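Local coordinates for uncharacterized protein (Bacteroides ovatus, PDB 4E6F) that is of unknown function but belongs to the DUF4468 family, whose domain has a TBP-like fold of antiparallel strands packed against helices, at residues A[134-139]-A[146-151]; A[10-15]-A[154-159]; A[63-66]-A[71-74]; A[97-102]-A[160-165]. All coordinates share one frame; numbering follows the deposited sequence.

Contact 1: residues A[134-139]-A[146-151]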
loop_
_atom_site.group_PDB
_atom_site.type_symbol
_atom_site.label_atom_id
_atom_site.label_comp_id
_atom_site.label_asym_id
_atom_site.label_seq_id
_atom_site.Cartn_x
_atom_site.Cartn_y
_atom_site.Cartn_z
ATOM N N LYS A 134 -15.601 9.674 0.466
ATOM C CA LYS A 134 -16.220 10.944 0.851
ATOM C C LYS A 134 -15.676 12.110 0.025
ATOM O O LYS A 134 -16.445 12.992 -0.379
ATOM C CB LYS A 134 -15.984 11.197 2.360
ATOM C CG LYS A 134 -16.695 12.422 2.926
ATOM C CD LYS A 134 -16.287 12.639 4.379
ATOM C CE LYS A 134 -16.725 13.983 4.905
ATOM N NZ LYS A 134 -16.317 14.166 6.321
ATOM N N TYR A 135 -14.357 12.126 -0.223
ATOM C CA TYR A 135 -13.738 13.230 -0.962
ATOM C C TYR A 135 -13.449 12.924 -2.421
ATOM O O TYR A 135 -13.498 13.843 -3.238
ATOM C CB TYR A 135 -12.413 13.622 -0.285
ATOM C CG TYR A 135 -12.633 14.105 1.130
ATOM C CD1 TYR A 135 -13.126 15.384 1.381
ATOM C CD2 TYR A 135 -12.406 13.266 2.217
ATOM C CE1 TYR A 135 -13.393 15.813 2.679
ATOM C CE2 TYR A 135 -12.669 13.685 3.521
ATOM C CZ TYR A 135 -13.147 14.964 3.747
ATOM O OH TYR A 135 -13.407 15.386 5.027
ATOM N N ALA A 136 -13.125 11.658 -2.744
ATOM C CA ALA A 136 -12.573 11.290 -4.044
ATOM C C ALA A 136 -13.524 10.591 -5.019
ATOM O O ALA A 136 -13.119 10.316 -6.149
ATOM C CB ALA A 136 -11.333 10.436 -3.838
ATOM N N LEU A 137 -14.748 10.295 -4.600
ATOM C CA LEU A 137 -15.757 9.751 -5.512
ATOM C C LEU A 137 -16.871 10.743 -5.618
ATOM O O LEU A 137 -17.162 11.457 -4.642
ATOM C CB LEU A 137 -16.324 8.391 -5.064
ATOM C CG LEU A 137 -15.377 7.216 -5.045
ATOM C CD1 LEU A 137 -16.145 5.951 -4.686
ATOM C CD2 LEU A 137 -14.658 7.044 -6.380
ATOM N N ASN A 138 -17.534 10.777 -6.776
ATOM C CA ASN A 138 -18.706 11.633 -6.909
ATOM C C ASN A 138 -19.838 11.046 -6.012
ATOM O O ASN A 138 -19.672 9.956 -5.438
ATOM C CB ASN A 138 -19.121 11.800 -8.384
ATOM C CG ASN A 138 -19.486 10.511 -9.108
ATOM O OD1 ASN A 138 -19.478 9.399 -8.534
ATOM N ND2 ASN A 138 -19.781 10.645 -10.403
ATOM N N LYS A 139 -20.941 11.780 -5.847
ATOM C CA LYS A 139 -22.079 11.391 -4.999
ATOM C C LYS A 139 -22.588 9.966 -5.313
ATOM O O LYS A 139 -22.797 9.191 -4.379
ATOM C CB LYS A 139 -23.230 12.401 -5.155
ATOM N N ARG A 146 -12.384 14.541 -10.387
ATOM C CA ARG A 146 -11.254 14.726 -11.293
ATOM C C ARG A 146 -9.979 15.251 -10.646
ATOM O O ARG A 146 -8.913 14.746 -10.998
ATOM C CB ARG A 146 -11.602 15.547 -12.525
ATOM C CG ARG A 146 -12.219 16.862 -12.219
ATOM C CD ARG A 146 -12.847 17.450 -13.470
ATOM N NE ARG A 146 -13.471 18.740 -13.185
ATOM C CZ ARG A 146 -14.662 18.878 -12.611
ATOM N NH1 ARG A 146 -15.384 17.801 -12.289
ATOM N NH2 ARG A 146 -15.153 20.085 -12.384
ATOM N N GLY A 147 -10.083 16.206 -9.719
ATOM C CA GLY A 147 -8.923 16.781 -9.046
ATOM C C GLY A 147 -8.220 15.813 -8.107
ATOM O O GLY A 147 -7.029 15.971 -7.819
ATOM N N LEU A 148 -8.939 14.789 -7.625
ATOM C CA LEU A 148 -8.351 13.814 -6.690
ATOM C C LEU A 148 -8.002 12.492 -7.361
ATOM O O LEU A 148 -7.425 11.603 -6.717
ATOM C CB LEU A 148 -9.321 13.564 -5.508
ATOM C CG LEU A 148 -9.427 14.797 -4.558
ATOM C CD1 LEU A 148 -10.539 14.654 -3.552
ATOM C CD2 LEU A 148 -8.138 15.010 -3.812
ATOM N N ALA A 149 -8.348 12.346 -8.652
ATOM C CA ALA A 149 -8.180 11.073 -9.340
ATOM C C ALA A 149 -6.747 10.564 -9.333
ATOM O O ALA A 149 -6.550 9.378 -9.084
ATOM C CB ALA A 149 -8.698 11.169 -10.764
ATOM N N LYS A 150 -5.755 11.421 -9.588
ATOM C CA LYS A 150 -4.362 10.959 -9.627
ATOM C C LYS A 150 -3.945 10.391 -8.277
ATOM O O LYS A 150 -3.231 9.397 -8.231
ATOM C CB LYS A 150 -3.400 12.066 -10.089
ATOM C CG LYS A 150 -3.220 13.244 -9.120
ATOM C CD LYS A 150 -2.394 14.335 -9.807
ATOM C CE LYS A 150 -2.033 15.402 -8.794
ATOM N NZ LYS A 150 -1.348 16.575 -9.441
ATOM N N TRP A 151 -4.408 11.009 -7.183
ATOM C CA TRP A 151 -4.105 10.554 -5.831
ATOM C C TRP A 151 -4.711 9.183 -5.556
ATOM O O TRP A 151 -4.020 8.289 -5.064
ATOM C CB TRP A 151 -4.650 11.566 -4.814
ATOM C CG TRP A 151 -4.032 12.921 -4.976
ATOM C CD1 TRP A 151 -4.495 13.951 -5.740
ATOM C CD2 TRP A 151 -2.786 13.351 -4.429
ATOM N NE1 TRP A 151 -3.626 15.016 -5.676
ATOM C CE2 TRP A 151 -2.563 14.672 -4.878
ATOM C CE3 TRP A 151 -1.858 12.773 -3.550
ATOM C CZ2 TRP A 151 -1.430 15.412 -4.497
ATOM C CZ3 TRP A 151 -0.735 13.491 -3.181
ATOM C CH2 TRP A 151 -0.520 14.795 -3.662
#
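Ala136 and Leu148 bring the two backbones to their nearest point, 5.6 Å between their CA atoms, where the short helix 133-136 ends and the chain turns back into helix 149-169. Leu148 carries the contact from its side, with its CB bond directed at the other segment. With CG anti to the carbonyl carbon (chi1 -70°) and CD1 extended beyond it (chi2 170°), the CD1 methyl is carried to the end of the short helix. There Leu148 CD1 lies 3.1 Å from Tyr135 O, a tight meeting of a methyl with a carbonyl oxygen, and 3.9 Å from Tyr135 CB. Lower down, Leu148 CB rests 4.1 Å from Ala136 CB, methylene against methyl. The Tyr135 ring leads away from this meeting, so the tyrosine offers its CB and backbone rather than an aromatic face. One ring face takes CG of its own neighbour Lys134, offset toward the rim. Around the junction, Ala136 also packs on Arg152 and Leu148 on Trp130. No hydrogen bond crosses between the two segments; a single leucine closes the turn by van der Waals contact, and a backbone hydrogen bond between Ala136 and Val145, in the intervening loop, adds a polar link.

Contact 2: residues A[10-15]-A[154-159]. With NO3 (nitrate ion), chain C.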
loop_
_atom_site.group_PDB
_atom_site.type_symbol
_atom_site.label_atom_id
_atom_site.label_comp_id
_atom_site.label_asym_id
_atom_site.label_seq_id
_atom_site.Cartn_x
_atom_site.Cartn_y
_atom_site.Cartn_z
ATOM N N ASP A 10 -11.913 3.264 -15.122
ATOM C CA ASP A 10 -11.629 3.463 -13.695
ATOM C C ASP A 10 -12.414 2.510 -12.785
ATOM O O ASP A 10 -12.478 2.735 -11.573
ATOM C CB ASP A 10 -11.930 4.926 -13.326
ATOM C CG ASP A 10 -10.840 5.889 -13.747
ATOM O OD1 ASP A 10 -9.665 5.449 -13.867
ATOM O OD2 ASP A 10 -11.142 7.081 -13.914
ATOM N N THR A 11 -12.958 1.412 -13.349
ATOM C CA THR A 11 -13.725 0.401 -12.620
ATOM C C THR A 11 -13.033 -0.010 -11.294
ATOM O O THR A 11 -13.692 -0.108 -10.265
ATOM C CB THR A 11 -13.910 -0.837 -13.535
ATOM O OG1 THR A 11 -14.631 -0.445 -14.707
ATOM C CG2 THR A 11 -14.621 -1.990 -12.845
ATOM N N ARG A 12 -11.710 -0.226 -11.327
ATOM C CA ARG A 12 -10.922 -0.679 -10.180
ATOM C C ARG A 12 -11.016 0.285 -8.991
ATOM O O ARG A 12 -10.962 -0.143 -7.845
ATOM C CB ARG A 12 -9.421 -0.794 -10.602
ATOM C CG ARG A 12 -8.381 -0.919 -9.447
ATOM C CD ARG A 12 -8.512 -2.286 -8.852
ATOM N NE ARG A 12 -7.753 -2.511 -7.619
ATOM C CZ ARG A 12 -8.273 -2.495 -6.397
ATOM N NH1 ARG A 12 -9.517 -2.076 -6.203
ATOM N NH2 ARG A 12 -7.544 -2.872 -5.357
ATOM N N TYR A 13 -11.146 1.578 -9.274
ATOM C CA TYR A 13 -11.000 2.638 -8.271
ATOM C C TYR A 13 -12.298 3.136 -7.616
ATOM O O TYR A 13 -12.263 4.104 -6.843
ATOM C CB TYR A 13 -10.278 3.813 -8.950
ATOM C CG TYR A 13 -9.016 3.372 -9.663
ATOM C CD1 TYR A 13 -7.919 2.889 -8.951
ATOM C CD2 TYR A 13 -8.931 3.401 -11.056
ATOM C CE1 TYR A 13 -6.762 2.470 -9.602
ATOM C CE2 TYR A 13 -7.775 2.989 -11.718
ATOM C CZ TYR A 13 -6.710 2.478 -10.992
ATOM O OH TYR A 13 -5.569 2.089 -11.663
ATOM N N LEU A 14 -13.413 2.479 -7.870
ATOM C CA LEU A 14 -14.685 2.969 -7.368
ATOM C C LEU A 14 -15.032 2.339 -5.987
ATOM O O LEU A 14 -14.157 2.272 -5.129
ATOM C CB LEU A 14 -15.784 2.812 -8.443
ATOM C CG LEU A 14 -15.399 3.431 -9.803
ATOM C CD1 LEU A 14 -16.493 3.208 -10.846
ATOM C CD2 LEU A 14 -15.085 4.934 -9.686
ATOM N N VAL A 15 -16.295 1.950 -5.753
ATOM C CA VAL A 15 -16.804 1.382 -4.499
ATOM C C VAL A 15 -15.820 0.315 -3.914
ATOM O O VAL A 15 -15.428 -0.602 -4.639
ATOM C CB VAL A 15 -18.213 0.763 -4.768
ATOM C CG1 VAL A 15 -18.742 0.015 -3.553
ATOM C CG2 VAL A 15 -19.211 1.836 -5.210
ATOM N N LYS A 154 -3.226 6.319 -8.148
ATOM C CA LYS A 154 -1.839 5.924 -7.911
ATOM C C LYS A 154 -1.664 5.278 -6.539
ATOM O O LYS A 154 -0.807 4.394 -6.415
ATOM C CB LYS A 154 -0.872 7.096 -8.148
ATOM C CG LYS A 154 -0.867 7.574 -9.616
ATOM C CD LYS A 154 -0.466 6.498 -10.605
ATOM C CE LYS A 154 -0.227 7.035 -11.999
ATOM N NZ LYS A 154 -1.455 7.001 -12.844
ATOM N N THR A 155 -2.477 5.662 -5.533
ATOM C CA THR A 155 -2.348 5.010 -4.218
ATOM C C THR A 155 -2.929 3.584 -4.284
ATOM O O THR A 155 -2.328 2.641 -3.758
ATOM C CB THR A 155 -2.993 5.825 -3.090
ATOM O OG1 THR A 155 -2.446 7.149 -3.128
ATOM C CG2 THR A 155 -2.717 5.202 -1.699
ATOM N N VAL A 156 -4.085 3.419 -4.941
ATOM C CA VAL A 156 -4.670 2.079 -5.120
ATOM C C VAL A 156 -3.676 1.196 -5.917
ATOM O O VAL A 156 -3.459 0.037 -5.535
ATOM C CB VAL A 156 -6.085 2.134 -5.779
ATOM C CG1 VAL A 156 -6.570 0.731 -6.203
ATOM C CG2 VAL A 156 -7.103 2.785 -4.836
ATOM N N ASP A 157 -3.073 1.727 -7.007
ATOM C CA ASP A 157 -2.086 0.957 -7.786
ATOM C C ASP A 157 -0.898 0.562 -6.908
ATOM O O ASP A 157 -0.393 -0.557 -7.037
ATOM C CB ASP A 157 -1.575 1.746 -8.999
ATOM C CG ASP A 157 -2.627 2.005 -10.065
ATOM O OD1 ASP A 157 -3.725 1.413 -9.976
ATOM O OD2 ASP A 157 -2.351 2.813 -10.985
ATOM N N PHE A 158 -0.441 1.498 -6.056
ATOM C CA PHE A 158 0.670 1.250 -5.155
ATOM C C PHE A 158 0.351 0.075 -4.205
ATOM O O PHE A 158 1.185 -0.819 -4.010
ATOM C CB PHE A 158 0.953 2.532 -4.361
ATOM C CG PHE A 158 2.052 2.377 -3.350
ATOM C CD1 PHE A 158 3.376 2.587 -3.709
ATOM C CD2 PHE A 158 1.765 2.020 -2.037
ATOM C CE1 PHE A 158 4.402 2.435 -2.777
ATOM C CE2 PHE A 158 2.799 1.845 -1.101
ATOM C CZ PHE A 158 4.108 2.046 -1.487
ATOM N N ALA A 159 -0.850 0.081 -3.616
ATOM C CA ALA A 159 -1.272 -1.001 -2.726
ATOM C C ALA A 159 -1.372 -2.323 -3.506
ATOM O O ALA A 159 -0.866 -3.360 -3.031
ATOM C CB ALA A 159 -2.607 -0.667 -2.081
HETATM N N NO3 C . -3.272 9.879 -12.827
HETATM O O1 NO3 C . -3.995 10.782 -13.221
HETATM O O2 NO3 C . -3.667 8.752 -12.632
HETATM O O3 NO3 C . -1.994 10.162 -12.584
#
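Tyr13 and Arg12 reach the same helical turn by different rotations. The arginine has CG anti to the backbone N (chi1 165°) and then bends at chi2, 72°, which lays its guanidinium over Val156. CG1 of the valine sits beneath the centre of that flat group, 3.7 Å from Arg12 CZ. Tyr13 has CG anti to its carbonyl carbon, and its ring turns an edge to the helix: Val156 CB lies at that edge, in the ring plane, 3.7 Å from Tyr13 CD1. Arg12 CG lies over one face of the Tyr13 ring, offset toward the rim. Tyr13 OH donates a short hydrogen bond of 2.6 Å to Asp157 OD1. It uses the syn lone pair of the carboxylate, whose plane stands 54° from the ring. Lys154, its CB bond directed away from the other segment, bends at chi2 and chi4, and its NZ binds a nitrate ion, probably from the crystallisation liquor, at 2.8 Å from O2. Van der Waals packing on Val156, the phenol-carboxylate bond and the salt bridge from Arg12 to Asp160 together join the N-terminal 3-10 turn to helix 149-169, and the short bond would probably favour the ionised form of Asp157.

Contact 3: residues A[63-66]-A[71-74]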
loop_
_atom_site.group_PDB
_atom_site.type_symbol
_atom_site.label_atom_id
_atom_site.label_comp_id
_atom_site.label_asym_id
_atom_site.label_seq_id
_atom_site.Cartn_x
_atom_site.Cartn_y
_atom_site.Cartn_z
ATOM N N ILE A 63 12.267 -1.997 8.801
ATOM C CA ILE A 63 11.417 -2.735 9.736
ATOM C C ILE A 63 11.623 -2.083 11.094
ATOM O O ILE A 63 12.774 -1.857 11.491
ATOM C CB ILE A 63 11.791 -4.222 9.782
ATOM C CG1 ILE A 63 11.581 -4.866 8.396
ATOM C CG2 ILE A 63 10.946 -4.951 10.864
ATOM C CD1 ILE A 63 11.906 -6.355 8.339
ATOM N N VAL A 64 10.525 -1.809 11.836
ATOM C CA VAL A 64 10.683 -1.172 13.156
ATOM C C VAL A 64 10.160 -2.037 14.313
ATOM O O VAL A 64 10.444 -1.731 15.489
ATOM C CB VAL A 64 9.994 0.224 13.204
ATOM C CG1 VAL A 64 10.639 1.195 12.212
ATOM C CG2 VAL A 64 8.482 0.111 12.914
ATOM N N PHE A 65 9.413 -3.111 13.993
ATOM C CA PHE A 65 8.837 -3.963 15.021
ATOM C C PHE A 65 8.732 -5.383 14.514
ATOM O O PHE A 65 8.286 -5.603 13.371
ATOM C CB PHE A 65 7.393 -3.453 15.363
ATOM C CG PHE A 65 6.634 -4.283 16.377
ATOM C CD1 PHE A 65 6.002 -5.471 16.007
ATOM C CD2 PHE A 65 6.534 -3.871 17.704
ATOM C CE1 PHE A 65 5.321 -6.251 16.955
ATOM C CE2 PHE A 65 5.824 -4.633 18.646
ATOM C CZ PHE A 65 5.236 -5.830 18.271
ATOM N N SER A 66 9.043 -6.341 15.378
ATOM C CA SER A 66 8.752 -7.730 15.065
ATOM C C SER A 66 8.596 -8.513 16.364
ATOM O O SER A 66 9.396 -8.353 17.301
ATOM C CB SER A 66 9.798 -8.338 14.130
ATOM O OG SER A 66 11.079 -8.407 14.734
ATOM N N GLY A 71 3.853 -13.496 15.673
ATOM C CA GLY A 71 3.958 -13.457 14.220
ATOM C C GLY A 71 3.608 -12.098 13.635
ATOM O O GLY A 71 3.095 -12.038 12.514
ATOM N N THR A 72 3.902 -10.992 14.372
ATOM C CA THR A 72 3.600 -9.637 13.892
ATOM C C THR A 72 4.873 -8.915 13.478
ATOM O O THR A 72 5.919 -9.049 14.133
ATOM C CB THR A 72 2.805 -8.793 14.910
ATOM O OG1 THR A 72 3.390 -8.875 16.211
ATOM C CG2 THR A 72 1.323 -9.166 14.960
ATOM N N ILE A 73 4.790 -8.171 12.369
ATOM C CA ILE A 73 5.919 -7.417 11.835
ATOM C C ILE A 73 5.408 -6.074 11.390
ATOM O O ILE A 73 4.357 -6.024 10.729
ATOM C CB ILE A 73 6.558 -8.154 10.621
ATOM C CG1 ILE A 73 6.780 -9.655 10.890
ATOM C CG2 ILE A 73 7.860 -7.463 10.157
ATOM C CD1 ILE A 73 6.792 -10.457 9.575
ATOM N N ALA A 74 6.133 -5.005 11.682
ATOM C CA ALA A 74 5.736 -3.716 11.133
ATOM C C ALA A 74 6.947 -2.966 10.644
ATOM O O ALA A 74 8.008 -2.993 11.276
ATOM C CB ALA A 74 4.977 -2.875 12.145
#
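The ring of Phe65 turns its edge to Thr72, a residue modelled in two conformers; in the one described, Thr72 OG1 lies in the ring plane, 3.3 Å from Phe65 CE1, so this C-H to hydroxyl contact is doubtful. With CG anti to the backbone N (chi1 177°), the ring extends along the partner strand toward the threonine, while Phe65 CB faces Ala74 CB at 4.1 Å. The firmer part of the contact is the backbone, antiparallel with 164° between the strand directions and broken by a classic beta bulge. Two residues, Val64 and Phe65, sit across from the single Ala74, whose carbonyl oxygen accepts from Val64 N at 2.8 Å and from Phe65 N at 3.1 Å. The first donor is in the carbonyl plane and the second is tilted from it by 17°. Ala74 N returns a bond of 2.8 Å to Phe65 O. Ser66 and Ile73 form the next, non-hydrogen-bonded pair, and beside it Ser66 CA approaches Thr72 O at 3.3 Å. Ile63 CG2 and Ile73 CG2 touch at 4.0 Å. Strand 62-67 thus pairs with strand 72-85, which bonds on its far edge to strand 90-104, and Ile73 packs against Tyr42, Met45 and Thr46 of helix 38-54.

Contact 4: residues A[97-102]-A[160-165]. With EDO (1,2-ethanediol), chain E.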
loop_
_atom_site.group_PDB
_atom_site.type_symbol
_atom_site.label_atom_id
_atom_site.label_comp_id
_atom_site.label_asym_id
_atom_site.label_seq_id
_atom_site.Cartn_x
_atom_site.Cartn_y
_atom_site.Cartn_z
ATOM N N TYR A 97 4.311 5.669 4.866
ATOM C CA TYR A 97 3.292 4.679 5.211
ATOM C C TYR A 97 3.835 3.675 6.222
ATOM O O TYR A 97 5.044 3.629 6.446
ATOM C CB TYR A 97 2.839 3.920 3.923
ATOM C CG TYR A 97 3.988 3.321 3.127
ATOM C CD1 TYR A 97 4.536 2.082 3.476
ATOM C CD2 TYR A 97 4.590 4.033 2.089
ATOM C CE1 TYR A 97 5.620 1.549 2.777
ATOM C CE2 TYR A 97 5.663 3.494 1.363
ATOM C CZ TYR A 97 6.171 2.252 1.716
ATOM O OH TYR A 97 7.239 1.717 1.031
ATOM N N GLN A 98 2.953 2.817 6.753
ATOM C CA GLN A 98 3.362 1.704 7.587
ATOM C C GLN A 98 2.843 0.429 6.951
ATOM O O GLN A 98 1.719 0.405 6.434
ATOM C CB GLN A 98 2.803 1.869 9.006
ATOM C CG GLN A 98 3.161 0.694 9.928
ATOM C CD GLN A 98 2.818 0.960 11.379
ATOM O OE1 GLN A 98 3.057 2.061 11.902
ATOM N NE2 GLN A 98 2.274 -0.069 12.046
ATOM N N ILE A 99 3.693 -0.613 6.930
ATOM C CA ILE A 99 3.290 -1.956 6.477
ATOM C C ILE A 99 3.148 -2.779 7.743
ATOM O O ILE A 99 4.110 -2.853 8.510
ATOM C CB ILE A 99 4.311 -2.633 5.532
ATOM C CG1 ILE A 99 4.748 -1.696 4.407
ATOM C CG2 ILE A 99 3.716 -3.962 4.975
ATOM C CD1 ILE A 99 5.937 -2.292 3.544
ATOM N N THR A 100 1.995 -3.417 7.952
ATOM C CA THR A 100 1.752 -4.242 9.136
ATOM C C THR A 100 1.404 -5.632 8.659
ATOM O O THR A 100 0.438 -5.790 7.900
ATOM C CB THR A 100 0.656 -3.636 9.982
ATOM O OG1 THR A 100 1.100 -2.329 10.393
ATOM C CG2 THR A 100 0.311 -4.510 11.221
ATOM N N VAL A 101 2.151 -6.634 9.115
ATOM C CA VAL A 101 1.949 -8.030 8.696
ATOM C C VAL A 101 1.634 -8.868 9.913
ATOM O O VAL A 101 2.344 -8.772 10.919
ATOM C CB VAL A 101 3.196 -8.573 7.948
ATOM C CG1 VAL A 101 3.048 -10.065 7.626
ATOM C CG2 VAL A 101 3.435 -7.775 6.676
ATOM N N THR A 102 0.554 -9.680 9.824
ATOM C CA THR A 102 0.126 -10.560 10.907
ATOM C C THR A 102 0.136 -11.996 10.352
ATOM O O THR A 102 -0.592 -12.292 9.394
ATOM C CB THR A 102 -1.265 -10.146 11.410
ATOM O OG1 THR A 102 -1.236 -8.763 11.799
ATOM C CG2 THR A 102 -1.725 -10.999 12.612
ATOM N N ASP A 160 -2.003 -2.305 -4.709
ATOM C CA ASP A 160 -2.094 -3.511 -5.527
ATOM C C ASP A 160 -0.715 -4.066 -5.858
ATOM O O ASP A 160 -0.521 -5.297 -5.857
ATOM C CB ASP A 160 -2.846 -3.223 -6.826
ATOM C CG ASP A 160 -4.331 -3.026 -6.641
ATOM O OD1 ASP A 160 -4.863 -3.462 -5.585
ATOM O OD2 ASP A 160 -4.992 -2.547 -7.604
ATOM N N ASP A 161 0.243 -3.166 -6.134
ATOM C CA ASP A 161 1.605 -3.586 -6.451
ATOM C C ASP A 161 2.240 -4.301 -5.254
ATOM O O ASP A 161 2.919 -5.323 -5.421
ATOM C CB ASP A 161 2.460 -2.391 -6.872
ATOM C CG ASP A 161 3.793 -2.806 -7.454
ATOM O OD1 ASP A 161 3.803 -3.672 -8.370
ATOM O OD2 ASP A 161 4.823 -2.359 -6.929
HETATM N N MSE A 162 2.000 -3.770 -4.063
HETATM C CA MSE A 162 2.544 -4.359 -2.845
HETATM C C MSE A 162 1.973 -5.741 -2.598
HETATM O O MSE A 162 2.714 -6.659 -2.236
HETATM C CB MSE A 162 2.244 -3.476 -1.648
HETATM C CG MSE A 162 2.866 -4.027 -0.373
HETATM SE SE MSE A 162 2.804 -2.742 1.049
HETATM C CE MSE A 162 4.097 -1.488 0.381
ATOM N N PHE A 163 0.651 -5.893 -2.790
ATOM C CA PHE A 163 0.004 -7.174 -2.549
ATOM C C PHE A 163 0.461 -8.213 -3.576
ATOM O O PHE A 163 0.602 -9.388 -3.225
ATOM C CB PHE A 163 -1.513 -7.022 -2.501
ATOM C CG PHE A 163 -1.957 -6.106 -1.375
ATOM C CD1 PHE A 163 -1.314 -6.135 -0.130
ATOM C CD2 PHE A 163 -3.034 -5.244 -1.540
ATOM C CE1 PHE A 163 -1.718 -5.291 0.910
ATOM C CE2 PHE A 163 -3.431 -4.393 -0.495
ATOM C CZ PHE A 163 -2.772 -4.424 0.716
HETATM N N MSE A 164 0.733 -7.786 -4.821
HETATM C CA MSE A 164 1.303 -8.684 -5.817
HETATM C C MSE A 164 2.729 -9.114 -5.389
HETATM O O MSE A 164 3.082 -10.297 -5.493
HETATM C CB MSE A 164 1.333 -8.014 -7.211
HETATM C CG MSE A 164 2.045 -8.852 -8.293
HETATM SE SE MSE A 164 1.266 -10.628 -8.633
HETATM C CE MSE A 164 -0.498 -10.058 -9.266
ATOM N N ASP A 165 3.528 -8.149 -4.860
ATOM C CA ASP A 165 4.873 -8.429 -4.407
ATOM C C ASP A 165 4.864 -9.510 -3.328
ATOM O O ASP A 165 5.709 -10.410 -3.340
ATOM C CB ASP A 165 5.514 -7.150 -3.864
ATOM C CG ASP A 165 6.966 -7.050 -4.219
ATOM O OD1 ASP A 165 7.287 -7.107 -5.436
ATOM O OD2 ASP A 165 7.790 -6.970 -3.293
HETATM C C1 EDO E . 4.163 6.985 8.517
HETATM O O1 EDO E . 3.486 5.741 8.409
HETATM C C2 EDO E . 5.695 6.751 8.591
HETATM O O2 EDO E . 6.175 6.095 7.412
#
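Selenomethionine Met162 sends its side chain out from the helix with CG anti to the backbone N (chi1 -177°), continues extended through chi2, and bends only at chi3, -70°, so that its terminal methyl turns alongside the strand. This side chain was modelled in two conformers, and its torsions and distances here describe one of them. Ile99 answers with CG1 anti to the carbonyl carbon (chi1 -49°) and a nearly straight chi2, and the two side chains meet tip to tip. Ile99 CD1 lies 3.7 Å from Met162 CE, and selenium itself is 4.0 Å from both Ile99 CG1 and Ile99 CD1, so in this conformer the isoleucine touches the whole end of the chain. The Tyr97 ring reaches the same methyl obliquely, Tyr97 CE1 being 4.2 Å from Met162 CE. The backbones stay well apart, 9.7 Å between the CA atoms of Ile99 and Met162, a gap bridged by long side chains. Helix 38-54 packs on Ile99 through Met49 and Leu53, while Phe158 of helix 149-169 meets the Tyr97 ring. The phenol end is bound to Glu79 and Asn56. On the strand's backbone, Tyr97 O accepts a hydrogen bond of 2.9 Å from O2 of an ethanediol, probably from the crystallisation liquor. Across the segments the contact is purely apolar: buried methyl, selenium and ring carbons join sheet to helix, and the tyrosine's polar atom is satisfied outside the pair.

Overall arrangement
Set side by side, the four contacts illustrate how chemistry follows place in the fold. Contact 4 is the buried one, its centre about 5 Å from the centre of the chain, and apolar across its segments; contacts 1, 2 and 3 are only partly buried. Contacts 1, 2 and 4 all use helix 149-169, met successively by a short helix, an N-terminal 3-10 turn and a strand. Contact 2 adds charge and a phenol bond in a partly buried setting, and a salt bridge from Arg12 to Asp160 ties it to contact 4. Contact 3, on the opposite side of the chain's centre from contacts 1 and 2, relies instead on backbone bonds; strands 72-85 and 90-104 link it to contact 4.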